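Local coordinates for E3 SUMO-protein ligase SIZ2 (Saccharomyces cerevisiae, PDB 6U75) that acts as a SUMO E3 ligase of the PIAS family, promoting attachment of SUMO to target proteins, possibly including septins, at residues C203-C208 and W224-C229; L183-P188 and E242-I247; L52-G57 and N102-T107; Y196-D201 and F209-F214. All coordinates share one frame; numbering follows the deposited sequence.

From the N terminus, the chain first makes the PINIT domain, where contact 3 pairs strand 50-58 with residues 102-107 and closes a loop of some 45 residues. It closes before contact 2 opens, and its nearest atoms stay about 8 Å from those of contact 1. Contact 2 then opens at 183-188 and closes at 242-247, spanning most of the zinc finger and enclosing contacts 1 and 4. These two cross, their segments alternating along the chain: the hairpin of contact 4 carries 203-208, with Cys203 and His205, in its connecting loop. Lys199 NZ of contact 4 reaches the backbone O of His205 in contact 1, while Val244 of contact 2 packs on Cys208.

Contact 1: residues C203-C208 and W224-C229; sequences CKHIQC and WQCPIC. With ZN (zinc ion), chain C.
Ile228 lies over the imidazole of His205, its CG2 4.1 Å from the ring centroid and only 8° off the ring normal, a CH-pi contact made on the face. Its other branch, ending in CD1, runs past the ring and settles 3.6 Å from Gln207 CB. Two branches of one side chain therefore cover both His205 and Gln207. The edge of the imidazole faces the metal: His205 NE2 binds zinc at 2.0 Å, and Cys229 SG lies beside it in the ring plane. Cys229 reaches the ion with SG lodged between its own N and carbonyl carbon (chi1 61°), giving a zinc bond of 2.3 Å. Cys203 SG and Cys226 SG complete a site of three cysteines and one histidine, the single zinc centre that an SP-RING keeps where a classical RING holds two. Residues 226-229 form its CPIC zinc knuckle: the backbone N of Ile228 donates to Cys226 SG over 3.5 Å, and Cys229 N adds a longer, weak bond to the same sulfur. Such N-H donors would be expected to offset some of the thiolate's negative charge. On the far side of the imidazole, His205 ND1 makes a weak bond to Gln207 O at 2.9 Å, which, with the zinc bond at NE2, probably limits turning of the ring. An alanine in place of Ile228 would lose both branches, and is likely to leave that face of the histidine more thinly covered and Gln207 CB without its packing partner. The backbone O of His205 is itself held by Lys199 NZ, from the first strand of the hairpin whose loop this segment belongs to.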
loop_
_atom_site.group_PDB
_atom_site.type_symbol
_atom_site.label_atom_id
_atom_site.label_comp_id
_atom_site.label_asym_id
_atom_site.label_seq_id
_atom_site.Cartn_x
_atom_site.Cartn_y
_atom_site.Cartn_z
ATOM N N CYS A 203 -13.988 2.757 11.992
ATOM C CA CYS A 203 -14.849 1.738 11.409
ATOM C C CYS A 203 -16.061 1.500 12.300
ATOM O O CYS A 203 -15.922 1.301 13.511
ATOM C CB CYS A 203 -14.075 0.434 11.210
ATOM S SG CYS A 203 -12.936 0.458 9.808
ATOM N N LYS A 204 -17.241 1.515 11.693
ATOM C CA LYS A 204 -18.498 1.330 12.415
ATOM C C LYS A 204 -18.990 -0.108 12.258
ATOM O O LYS A 204 -20.071 -0.376 11.731
ATOM C CB LYS A 204 -19.539 2.331 11.918
ATOM C CG LYS A 204 -19.016 3.760 11.787
ATOM C CD LYS A 204 -18.656 4.361 13.139
ATOM C CE LYS A 204 -17.725 5.552 12.984
ATOM N NZ LYS A 204 -17.439 6.211 14.289
ATOM N N HIS A 205 -18.165 -1.044 12.722
ATOM C CA HIS A 205 -18.488 -2.461 12.635
ATOM C C HIS A 205 -17.538 -3.243 13.529
ATOM O O HIS A 205 -16.368 -2.879 13.667
ATOM C CB HIS A 205 -18.395 -2.963 11.186
ATOM C CG HIS A 205 -17.081 -2.680 10.525
ATOM N ND1 HIS A 205 -15.913 -3.316 10.888
ATOM C CD2 HIS A 205 -16.753 -1.836 9.519
ATOM C CE1 HIS A 205 -14.922 -2.872 10.134
ATOM N NE2 HIS A 205 -15.404 -1.973 9.296
ATOM N N ILE A 206 -18.052 -4.316 14.136
ATOM C CA ILE A 206 -17.224 -5.146 15.007
ATOM C C ILE A 206 -16.382 -6.147 14.226
ATOM O O ILE A 206 -15.414 -6.688 14.774
ATOM C CB ILE A 206 -18.079 -5.901 16.040
ATOM C CG1 ILE A 206 -19.172 -6.718 15.345
ATOM C CG2 ILE A 206 -18.693 -4.925 17.034
ATOM C CD1 ILE A 206 -19.867 -7.705 16.258
ATOM N N GLN A 207 -16.719 -6.412 12.966
ATOM C CA GLN A 207 -15.939 -7.350 12.173
ATOM C C GLN A 207 -14.538 -6.804 11.926
ATOM O O GLN A 207 -14.326 -5.592 11.821
ATOM C CB GLN A 207 -16.625 -7.637 10.836
ATOM C CG GLN A 207 -17.935 -8.400 10.948
ATOM C CD GLN A 207 -19.123 -7.496 11.213
ATOM O OE1 GLN A 207 -18.973 -6.388 11.725
ATOM N NE2 GLN A 207 -20.313 -7.964 10.853
ATOM N N CYS A 208 -13.575 -7.717 11.830
ATOM C CA CYS A 208 -12.172 -7.375 11.663
ATOM C C CYS A 208 -11.619 -8.087 10.435
ATOM O O CYS A 208 -12.297 -8.892 9.789
ATOM C CB CYS A 208 -11.359 -7.750 12.908
ATOM S SG CYS A 208 -11.889 -6.929 14.420
ATOM N N TRP A 224 -6.150 1.068 -0.005
ATOM C CA TRP A 224 -6.283 1.547 1.368
ATOM C C TRP A 224 -7.744 1.814 1.714
ATOM O O TRP A 224 -8.110 2.867 2.239
ATOM C CB TRP A 224 -5.414 2.781 1.596
ATOM C CG TRP A 224 -3.970 2.416 1.646
ATOM C CD1 TRP A 224 -3.050 2.561 0.651
ATOM C CD2 TRP A 224 -3.285 1.804 2.742
ATOM N NE1 TRP A 224 -1.828 2.088 1.065
ATOM C CE2 TRP A 224 -1.947 1.618 2.346
ATOM C CE3 TRP A 224 -3.671 1.402 4.024
ATOM C CZ2 TRP A 224 -0.993 1.049 3.185
ATOM C CZ3 TRP A 224 -2.724 0.839 4.855
ATOM C CH2 TRP A 224 -1.400 0.667 4.433
ATOM N N GLN A 225 -8.583 0.827 1.413
ATOM C CA GLN A 225 -9.989 0.831 1.780
ATOM C C GLN A 225 -10.270 -0.382 2.651
ATOM O O GLN A 225 -9.798 -1.486 2.360
ATOM C CB GLN A 225 -10.888 0.807 0.542
ATOM C CG GLN A 225 -10.713 2.008 -0.371
ATOM C CD GLN A 225 -11.495 1.873 -1.662
ATOM O OE1 GLN A 225 -12.381 1.026 -1.778
ATOM N NE2 GLN A 225 -11.165 2.705 -2.644
ATOM N N CYS A 226 -11.024 -0.170 3.720
ATOM C CA CYS A 226 -11.374 -1.263 4.612
ATOM C C CYS A 226 -12.021 -2.394 3.811
ATOM O O CYS A 226 -12.982 -2.148 3.069
ATOM C CB CYS A 226 -12.331 -0.770 5.697
ATOM S SG CYS A 226 -12.875 -2.043 6.856
ATOM N N PRO A 227 -11.533 -3.636 3.929
ATOM C CA PRO A 227 -12.145 -4.740 3.174
ATOM C C PRO A 227 -13.596 -5.018 3.543
ATOM O O PRO A 227 -14.217 -5.893 2.930
ATOM C CB PRO A 227 -11.257 -5.948 3.526
ATOM C CG PRO A 227 -10.005 -5.377 4.085
ATOM C CD PRO A 227 -10.406 -4.103 4.753
ATOM N N ILE A 228 -14.153 -4.316 4.528
ATOM C CA ILE A 228 -15.517 -4.548 4.995
ATOM C C ILE A 228 -16.427 -3.376 4.633
ATOM O O ILE A 228 -17.428 -3.549 3.935
ATOM C CB ILE A 228 -15.539 -4.828 6.515
ATOM C CG1 ILE A 228 -14.629 -6.020 6.833
ATOM C CG2 ILE A 228 -16.963 -5.079 6.997
ATOM C CD1 ILE A 228 -14.494 -6.319 8.306
ATOM N N CYS A 229 -16.091 -2.173 5.097
ATOM C CA CYS A 229 -16.902 -0.988 4.859
ATOM C C CYS A 229 -16.393 -0.126 3.709
ATOM O O CYS A 229 -17.074 0.833 3.328
ATOM C CB CYS A 229 -16.973 -0.136 6.133
ATOM S SG CYS A 229 -15.374 0.463 6.724
HETATM ZN ZN ZN C . -14.178 -0.716 8.263
#

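Contact 2: residues L183-P188 and E242-I247; sequences LSLQCP and EFVDNI
Leu185 and Val244 mark the closest backbone approach, with CA atoms 7.5 Å apart, where the chain leaving strand 181-184 passes helix 242-249 at side-chain distance. No hydrogen bond joins the two; the contact is made by methyl groups. Leu183 and Ile247 reach toward each other tip to tip, CD2 of the leucine standing 3.7 Å from CD1 of the isoleucine. Leu183 gets there by swinging CG anti to the backbone N (chi1 170°), and the same CD2 also meets Val244 CG2 at 4.1 Å as the two side chains pass at a slant. Leu185 comes in two residues later: its CD2 lies 3.9 Å from Ile247 CG2, the side chains crossing at about a right angle, and is 4.3 Å from Val244 CG1. Each leucine thus touches both helix residues, which sit three apart and share one flank of the helix. The chain bends round Leu185 in an ST turn, Ser184 OG accepting from Gln186 N at 3.0 Å, while the serine CB is directed away from the helix. Around this buried patch of the SP-RING, Leu183 pairs through its backbone with Val258 of strand 257-260, Val244 also packs on Pro197 of strand 197-199, and Phe243 turns to helix 157-168, where it meets Thr160 and Ile164.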
loop_
_atom_site.group_PDB
_atom_site.type_symbol
_atom_site.label_atom_id
_atom_site.label_comp_id
_atom_site.label_asym_id
_atom_site.label_seq_id
_atom_site.Cartn_x
_atom_site.Cartn_y
_atom_site.Cartn_z
ATOM N N LEU A 183 -20.645 -12.734 14.395
ATOM C CA LEU A 183 -19.270 -12.276 14.257
ATOM C C LEU A 183 -18.451 -13.388 13.614
ATOM O O LEU A 183 -18.375 -14.498 14.153
ATOM C CB LEU A 183 -18.687 -11.898 15.620
ATOM C CG LEU A 183 -17.182 -11.624 15.680
ATOM C CD1 LEU A 183 -16.829 -10.371 14.897
ATOM C CD2 LEU A 183 -16.720 -11.508 17.122
ATOM N N SER A 184 -17.846 -13.094 12.468
ATOM C CA SER A 184 -17.002 -14.059 11.782
ATOM C C SER A 184 -15.578 -13.986 12.317
ATOM O O SER A 184 -15.032 -12.897 12.515
ATOM C CB SER A 184 -17.003 -13.804 10.273
ATOM O OG SER A 184 -16.038 -14.614 9.623
ATOM N N LEU A 185 -14.989 -15.152 12.560
ATOM C CA LEU A 185 -13.581 -15.247 12.917
ATOM C C LEU A 185 -12.686 -15.403 11.696
ATOM O O LEU A 185 -11.473 -15.582 11.852
ATOM C CB LEU A 185 -13.352 -16.424 13.871
ATOM C CG LEU A 185 -14.145 -16.403 15.179
ATOM C CD1 LEU A 185 -13.689 -17.531 16.093
ATOM C CD2 LEU A 185 -14.015 -15.058 15.877
ATOM N N GLN A 186 -13.251 -15.336 10.494
ATOM C CA GLN A 186 -12.508 -15.508 9.257
ATOM C C GLN A 186 -12.157 -14.154 8.657
ATOM O O GLN A 186 -12.861 -13.160 8.858
ATOM C CB GLN A 186 -13.318 -16.326 8.247
ATOM C CG GLN A 186 -13.839 -17.642 8.795
ATOM C CD GLN A 186 -12.731 -18.534 9.317
ATOM O OE1 GLN A 186 -12.444 -18.552 10.513
ATOM N NE2 GLN A 186 -12.102 -19.282 8.419
ATOM N N CYS A 187 -11.059 -14.128 7.921
ATOM C CA CYS A 187 -10.616 -12.916 7.243
ATOM C C CYS A 187 -11.309 -12.794 5.890
ATOM O O CYS A 187 -11.391 -13.785 5.154
ATOM C CB CYS A 187 -9.108 -12.934 7.048
ATOM S SG CYS A 187 -8.452 -11.504 6.178
ATOM N N PRO A 188 -11.827 -11.620 5.523
ATOM C CA PRO A 188 -12.442 -11.495 4.192
ATOM C C PRO A 188 -11.454 -11.696 3.060
ATOM O O PRO A 188 -11.839 -12.171 1.984
ATOM C CB PRO A 188 -13.007 -10.065 4.192
ATOM C CG PRO A 188 -13.027 -9.639 5.616
ATOM C CD PRO A 188 -11.902 -10.360 6.280
ATOM N N GLU A 242 -9.047 -6.114 20.660
ATOM C CA GLU A 242 -8.866 -7.020 21.788
ATOM C C GLU A 242 -10.032 -7.991 21.923
ATOM O O GLU A 242 -9.838 -9.140 22.330
ATOM C CB GLU A 242 -8.693 -6.220 23.079
ATOM C CG GLU A 242 -8.266 -7.059 24.271
ATOM C CD GLU A 242 -8.226 -6.266 25.561
ATOM O OE1 GLU A 242 -8.734 -5.125 25.576
ATOM O OE2 GLU A 242 -7.686 -6.784 26.562
ATOM N N PHE A 243 -11.245 -7.554 21.580
ATOM C CA PHE A 243 -12.421 -8.405 21.739
ATOM C C PHE A 243 -12.334 -9.636 20.842
ATOM O O PHE A 243 -12.380 -10.779 21.317
ATOM C CB PHE A 243 -13.681 -7.588 21.433
ATOM C CG PHE A 243 -14.961 -8.262 21.836
ATOM C CD1 PHE A 243 -15.266 -8.460 23.173
ATOM C CD2 PHE A 243 -15.873 -8.675 20.878
ATOM C CE1 PHE A 243 -16.447 -9.073 23.545
ATOM C CE2 PHE A 243 -17.057 -9.286 21.245
ATOM C CZ PHE A 243 -17.343 -9.485 22.580
ATOM N N VAL A 244 -12.204 -9.416 19.531
ATOM C CA VAL A 244 -12.115 -10.532 18.595
ATOM C C VAL A 244 -10.861 -11.353 18.865
ATOM O O VAL A 244 -10.860 -12.580 18.722
ATOM C CB VAL A 244 -12.148 -10.016 17.144
ATOM C CG1 VAL A 244 -12.125 -11.183 16.166
ATOM C CG2 VAL A 244 -13.371 -9.141 16.915
ATOM N N ASP A 245 -9.770 -10.688 19.252
ATOM C CA ASP A 245 -8.538 -11.410 19.549
ATOM C C ASP A 245 -8.737 -12.383 20.704
ATOM O O ASP A 245 -8.301 -13.539 20.637
ATOM C CB ASP A 245 -7.417 -10.420 19.865
ATOM C CG ASP A 245 -6.105 -11.108 20.180
ATOM O OD1 ASP A 245 -5.501 -11.688 19.253
ATOM O OD2 ASP A 245 -5.679 -11.068 21.353
ATOM N N ASN A 246 -9.399 -11.935 21.773
ATOM C CA ASN A 246 -9.652 -12.820 22.904
ATOM C C ASN A 246 -10.625 -13.928 22.527
ATOM O O ASN A 246 -10.482 -15.067 22.986
ATOM C CB ASN A 246 -10.187 -12.018 24.090
ATOM C CG ASN A 246 -9.187 -11.002 24.603
ATOM O OD1 ASN A 246 -7.999 -11.069 24.288
ATOM N ND2 ASN A 246 -9.663 -10.055 25.404
ATOM N N ILE A 247 -11.622 -13.618 21.695
ATOM C CA ILE A 247 -12.542 -14.662 21.248
ATOM C C ILE A 247 -11.785 -15.738 20.478
ATOM O O ILE A 247 -12.044 -16.936 20.641
ATOM C CB ILE A 247 -13.682 -14.058 20.409
ATOM C CG1 ILE A 247 -14.583 -13.199 21.299
ATOM C CG2 ILE A 247 -14.487 -15.166 19.726
ATOM C CD1 ILE A 247 -15.755 -12.570 20.575
#

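Contact 3: residues L52-G57 and N102-T107; sequences LYLFSG and NPANLT
Tyr53 pairs with Asn105 across an antiparallel, non-hydrogen-bonded position in the PINIT domain, where short strand 104-105 pairs with strand 50-58, and its side chain leans over the neighbouring strand. CB starts 4.0 Å from Pro103 CB, and CG stays close to the same proline. With CG anti to the carbonyl carbon (chi1 -84°), the ring comes down between two residues of segment 102-107. CD2 meets Pro103 CG at 3.4 Å, and CE2 remains beside that carbon. On the other flank CD1 runs past Asn105 CA, and CE1 has Asn105 OD1 3.5 Å away, at the ring edge and in its plane; ring and amide planes are 67° apart. Pro103 is shared, since its CB lies over a face of the Phe55 ring, 4.0 Å from the centroid. A serine in place of Tyr53 would probably leave Pro103 CG and the Asn105 side chain without the ring that spans them. Leu54 and Ala104 form the adjoining hydrogen-bonded pair: Leu54 N gives to Ala104 O at 2.8 Å, and Ala104 N returns a bond to Leu54 O. Past Leu106 N, which bonds Leu52 O, a side chain takes over: Thr107 OG1 accepts from Leu52 N at 2.8 Å and donates to Asn105 OD1, which also takes Thr107 N in an Asx turn. One hydroxyl thus uses both donor and acceptor roles, tying the turn to the strand after regular pairing stops.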
loop_
_atom_site.group_PDB
_atom_site.type_symbol
_atom_site.label_atom_id
_atom_site.label_comp_id
_atom_site.label_asym_id
_atom_site.label_seq_id
_atom_site.Cartn_x
_atom_site.Cartn_y
_atom_site.Cartn_z
ATOM N N LEU A 52 16.376 1.668 -5.461
ATOM C CA LEU A 52 16.155 2.798 -6.358
ATOM C C LEU A 52 14.800 2.609 -7.026
ATOM O O LEU A 52 14.624 1.700 -7.843
ATOM C CB LEU A 52 17.270 2.908 -7.395
ATOM C CG LEU A 52 17.087 4.041 -8.408
ATOM C CD1 LEU A 52 17.036 5.388 -7.703
ATOM C CD2 LEU A 52 18.192 4.025 -9.453
ATOM N N TYR A 53 13.845 3.470 -6.684
ATOM C CA TYR A 53 12.473 3.355 -7.154
ATOM C C TYR A 53 12.144 4.493 -8.109
ATOM O O TYR A 53 12.445 5.662 -7.830
ATOM C CB TYR A 53 11.491 3.360 -5.978
ATOM C CG TYR A 53 11.285 2.014 -5.314
ATOM C CD1 TYR A 53 12.093 0.925 -5.618
ATOM C CD2 TYR A 53 10.264 1.829 -4.390
ATOM C CE1 TYR A 53 11.898 -0.303 -5.013
ATOM C CE2 TYR A 53 10.062 0.605 -3.782
ATOM C CZ TYR A 53 10.880 -0.457 -4.097
ATOM O OH TYR A 53 10.680 -1.675 -3.493
ATOM N N LEU A 54 11.529 4.136 -9.233
ATOM C CA LEU A 54 10.969 5.090 -10.176
ATOM C C LEU A 54 9.529 5.399 -9.790
ATOM O O LEU A 54 8.765 4.501 -9.428
ATOM C CB LEU A 54 11.025 4.524 -11.595
ATOM C CG LEU A 54 10.450 5.368 -12.732
ATOM C CD1 LEU A 54 11.388 6.506 -13.095
ATOM C CD2 LEU A 54 10.174 4.491 -13.943
ATOM N N PHE A 55 9.165 6.676 -9.868
ATOM C CA PHE A 55 7.837 7.147 -9.506
ATOM C C PHE A 55 7.251 7.943 -10.661
ATOM O O PHE A 55 7.973 8.651 -11.369
ATOM C CB PHE A 55 7.882 8.020 -8.246
ATOM C CG PHE A 55 8.271 7.272 -7.003
ATOM C CD1 PHE A 55 9.601 7.012 -6.720
ATOM C CD2 PHE A 55 7.304 6.834 -6.113
ATOM C CE1 PHE A 55 9.958 6.326 -5.578
ATOM C CE2 PHE A 55 7.657 6.148 -4.969
ATOM C CZ PHE A 55 8.985 5.893 -4.701
ATOM N N SER A 56 5.938 7.825 -10.840
ATOM C CA SER A 56 5.209 8.564 -11.858
ATOM C C SER A 56 3.931 9.103 -11.238
ATOM O O SER A 56 3.241 8.387 -10.507
ATOM C CB SER A 56 4.877 7.684 -13.069
ATOM O OG SER A 56 4.108 8.391 -14.026
ATOM N N GLY A 57 3.621 10.366 -11.526
ATOM C CA GLY A 57 2.435 10.987 -10.975
ATOM C C GLY A 57 1.792 11.931 -11.971
ATOM O O GLY A 57 2.419 12.374 -12.932
ATOM N N ASN A 102 2.033 1.400 -8.152
ATOM C CA ASN A 102 3.246 1.120 -7.405
ATOM C C ASN A 102 4.462 1.651 -8.147
ATOM O O ASN A 102 4.419 1.865 -9.364
ATOM C CB ASN A 102 3.416 -0.388 -7.176
ATOM C CG ASN A 102 2.531 -0.915 -6.068
ATOM O OD1 ASN A 102 2.002 -0.150 -5.262
ATOM N ND2 ASN A 102 2.376 -2.231 -6.015
ATOM N N PRO A 103 5.566 1.885 -7.448
ATOM C CA PRO A 103 6.805 2.277 -8.122
ATOM C C PRO A 103 7.470 1.080 -8.788
ATOM O O PRO A 103 7.125 -0.078 -8.547
ATOM C CB PRO A 103 7.667 2.836 -6.985
ATOM C CG PRO A 103 7.176 2.131 -5.769
ATOM C CD PRO A 103 5.705 1.902 -5.981
ATOM N N ALA A 104 8.441 1.383 -9.644
ATOM C CA ALA A 104 9.226 0.375 -10.344
ATOM C C ALA A 104 10.611 0.297 -9.719
ATOM O O ALA A 104 11.243 1.328 -9.468
ATOM C CB ALA A 104 9.333 0.700 -11.834
ATOM N N ASN A 105 11.079 -0.924 -9.472
ATOM C CA ASN A 105 12.374 -1.152 -8.841
ATOM C C ASN A 105 13.444 -1.234 -9.923
ATOM O O ASN A 105 13.475 -2.189 -10.706
ATOM C CB ASN A 105 12.345 -2.428 -8.003
ATOM C CG ASN A 105 13.656 -2.686 -7.286
ATOM O OD1 ASN A 105 14.425 -1.763 -7.021
ATOM N ND2 ASN A 105 13.917 -3.948 -6.969
ATOM N N LEU A 106 14.323 -0.235 -9.966
ATOM C CA LEU A 106 15.421 -0.192 -10.920
ATOM C C LEU A 106 16.724 -0.741 -10.352
ATOM O O LEU A 106 17.726 -0.792 -11.073
ATOM C CB LEU A 106 15.650 1.250 -11.391
ATOM C CG LEU A 106 14.426 2.025 -11.883
ATOM C CD1 LEU A 106 14.798 3.475 -12.141
ATOM C CD2 LEU A 106 13.840 1.391 -13.135
ATOM N N THR A 107 16.732 -1.160 -9.087
ATOM C CA THR A 107 17.988 -1.508 -8.425
ATOM C C THR A 107 18.757 -2.612 -9.139
ATOM O O THR A 107 19.955 -2.421 -9.410
ATOM C CB THR A 107 17.706 -1.900 -6.970
ATOM O OG1 THR A 107 16.838 -0.931 -6.369
ATOM C CG2 THR A 107 19.003 -1.973 -6.176
#

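Contact 4: residues Y196-D201 and F209-F214; sequences YPAKTD and FDALWF
The beta hairpin of the SP-RING, strands 197-199 and 209-210, the second running straight into helix 211-218, is joined here through Ala198 and Phe209. These form a hydrogen-bonded antiparallel pair: Ala198 N to Phe209 O is 3.0 Å and Phe209 N to Ala198 O 3.1 Å. The Phe209 ring folds back over its partner, so that Ala198 O sits over one face, offset toward the rim; farther out the same ring approaches Cys226 of the zinc site. Where the strand gives way to helix, Ala211 N continues the pairing to Tyr196 O, and Ala211 CB packs 3.9 Å from Ala198 CB. The Tyr196 ring lies alongside Leu212, with CD2 4.0 Å from the leucine CB. Asp210 is the N-cap, with OD2 taking Trp213 N at 3.1 Å on its anti lone pair. Its other oxygen, OD1, takes Tyr196 N at 3.0 Å, met from 39° above the carboxylate plane, and also Lys195 N. Three backbone N-H groups thus grip one buried carboxylate, which would be expected to stabilise its charged form and fix both the start of the helix and the chain entering the hairpin.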
loop_
_atom_site.group_PDB
_atom_site.type_symbol
_atom_site.label_atom_id
_atom_site.label_comp_id
_atom_site.label_asym_id
_atom_site.label_seq_id
_atom_site.Cartn_x
_atom_site.Cartn_y
_atom_site.Cartn_z
ATOM N N TYR A 196 -4.354 -11.878 13.294
ATOM C CA TYR A 196 -4.167 -10.522 13.808
ATOM C C TYR A 196 -5.404 -9.697 13.475
ATOM O O TYR A 196 -5.377 -8.838 12.586
ATOM C CB TYR A 196 -2.908 -9.886 13.218
ATOM C CG TYR A 196 -1.721 -10.821 13.150
ATOM C CD1 TYR A 196 -0.976 -11.114 14.286
ATOM C CD2 TYR A 196 -1.338 -11.403 11.949
ATOM C CE1 TYR A 196 0.111 -11.965 14.228
ATOM C CE2 TYR A 196 -0.251 -12.254 11.881
ATOM C CZ TYR A 196 0.469 -12.531 13.024
ATOM O OH TYR A 196 1.553 -13.377 12.963
ATOM N N PRO A 197 -6.515 -9.933 14.175
ATOM C CA PRO A 197 -7.762 -9.220 13.850
ATOM C C PRO A 197 -7.625 -7.734 14.144
ATOM O O PRO A 197 -7.439 -7.331 15.294
ATOM C CB PRO A 197 -8.800 -9.888 14.758
ATOM C CG PRO A 197 -8.010 -10.428 15.898
ATOM C CD PRO A 197 -6.678 -10.832 15.329
ATOM N N ALA A 198 -7.727 -6.919 13.097
ATOM C CA ALA A 198 -7.483 -5.489 13.198
ATOM C C ALA A 198 -8.587 -4.714 12.495
ATOM O O ALA A 198 -9.371 -5.262 11.716
ATOM C CB ALA A 198 -6.124 -5.108 12.593
ATOM N N LYS A 199 -8.629 -3.416 12.790
ATOM C CA LYS A 199 -9.541 -2.482 12.142
ATOM C C LYS A 199 -9.137 -1.068 12.540
ATOM O O LYS A 199 -7.984 -0.838 12.921
ATOM C CB LYS A 199 -10.993 -2.779 12.521
ATOM C CG LYS A 199 -11.324 -2.569 13.990
ATOM C CD LYS A 199 -12.790 -2.859 14.271
ATOM C CE LYS A 199 -13.194 -2.387 15.659
ATOM N NZ LYS A 199 -14.631 -2.649 15.942
ATOM N N THR A 200 -10.064 -0.116 12.462
ATOM C CA THR A 200 -9.794 1.256 12.856
ATOM C C THR A 200 -10.896 1.746 13.783
ATOM O O THR A 200 -12.024 1.247 13.764
ATOM C CB THR A 200 -9.693 2.191 11.641
ATOM O OG1 THR A 200 -10.986 2.358 11.051
ATOM C CG2 THR A 200 -8.737 1.621 10.604
ATOM N N ASP A 201 -10.550 2.734 14.611
ATOM C CA ASP A 201 -11.561 3.406 15.416
ATOM C C ASP A 201 -12.583 4.121 14.546
ATOM O O ASP A 201 -13.686 4.420 15.017
ATOM C CB ASP A 201 -10.899 4.401 16.369
ATOM C CG ASP A 201 -10.018 3.723 17.399
ATOM O OD1 ASP A 201 -10.362 2.604 17.833
ATOM O OD2 ASP A 201 -8.981 4.309 17.775
ATOM N N PHE A 209 -10.364 -7.778 10.118
ATOM C CA PHE A 209 -9.640 -8.415 9.031
ATOM C C PHE A 209 -8.202 -8.634 9.474
ATOM O O PHE A 209 -7.669 -7.877 10.290
ATOM C CB PHE A 209 -9.677 -7.565 7.758
ATOM C CG PHE A 209 -9.228 -6.148 7.966
ATOM C CD1 PHE A 209 -10.133 -5.169 8.335
ATOM C CD2 PHE A 209 -7.899 -5.797 7.801
ATOM C CE1 PHE A 209 -9.722 -3.865 8.531
ATOM C CE2 PHE A 209 -7.483 -4.494 7.997
ATOM C CZ PHE A 209 -8.396 -3.527 8.362
ATOM N N ASP A 210 -7.576 -9.676 8.936
ATOM C CA ASP A 210 -6.196 -9.975 9.296
ATOM C C ASP A 210 -5.285 -8.847 8.833
ATOM O O ASP A 210 -5.240 -8.519 7.643
ATOM C CB ASP A 210 -5.761 -11.301 8.681
ATOM C CG ASP A 210 -4.472 -11.824 9.288
ATOM O OD1 ASP A 210 -4.531 -12.415 10.386
ATOM O OD2 ASP A 210 -3.402 -11.638 8.673
ATOM N N ALA A 211 -4.556 -8.251 9.778
ATOM C CA ALA A 211 -3.687 -7.130 9.445
ATOM C C ALA A 211 -2.617 -7.536 8.441
ATOM O O ALA A 211 -2.297 -6.776 7.520
ATOM C CB ALA A 211 -3.042 -6.575 10.715
ATOM N N LEU A 212 -2.051 -8.734 8.600
ATOM C CA LEU A 212 -0.968 -9.155 7.719
ATOM C C LEU A 212 -1.466 -9.354 6.293
ATOM O O LEU A 212 -0.812 -8.926 5.336
ATOM C CB LEU A 212 -0.325 -10.435 8.252
ATOM C CG LEU A 212 0.914 -10.922 7.500
ATOM C CD1 LEU A 212 1.975 -9.836 7.453
ATOM C CD2 LEU A 212 1.468 -12.182 8.142
ATOM N N TRP A 213 -2.627 -9.991 6.130
ATOM C CA TRP A 213 -3.176 -10.164 4.791
ATOM C C TRP A 213 -3.603 -8.836 4.182
ATOM O O TRP A 213 -3.474 -8.643 2.968
ATOM C CB TRP A 213 -4.349 -11.139 4.828
ATOM C CG TRP A 213 -3.914 -12.567 4.809
ATOM C CD1 TRP A 213 -3.800 -13.409 5.877
ATOM C CD2 TRP A 213 -3.524 -13.324 3.658
ATOM N NE1 TRP A 213 -3.368 -14.645 5.461
ATOM C CE2 TRP A 213 -3.191 -14.619 4.102
ATOM C CE3 TRP A 213 -3.427 -13.033 2.295
ATOM C CZ2 TRP A 213 -2.769 -15.619 3.232
ATOM C CZ3 TRP A 213 -3.009 -14.027 1.432
ATOM C CH2 TRP A 213 -2.685 -15.306 1.903
ATOM N N PHE A 214 -4.102 -7.908 5.000
ATOM C CA PHE A 214 -4.423 -6.579 4.491
ATOM C C PHE A 214 -3.170 -5.881 3.972
ATOM O O PHE A 214 -3.175 -5.306 2.878
ATOM C CB PHE A 214 -5.089 -5.746 5.584
ATOM C CG PHE A 214 -5.370 -4.328 5.177
ATOM C CD1 PHE A 214 -6.474 -4.020 4.401
ATOM C CD2 PHE A 214 -4.532 -3.301 5.574
ATOM C CE1 PHE A 214 -6.735 -2.717 4.027
ATOM C CE2 PHE A 214 -4.787 -1.994 5.203
ATOM C CZ PHE A 214 -5.891 -1.703 4.428
#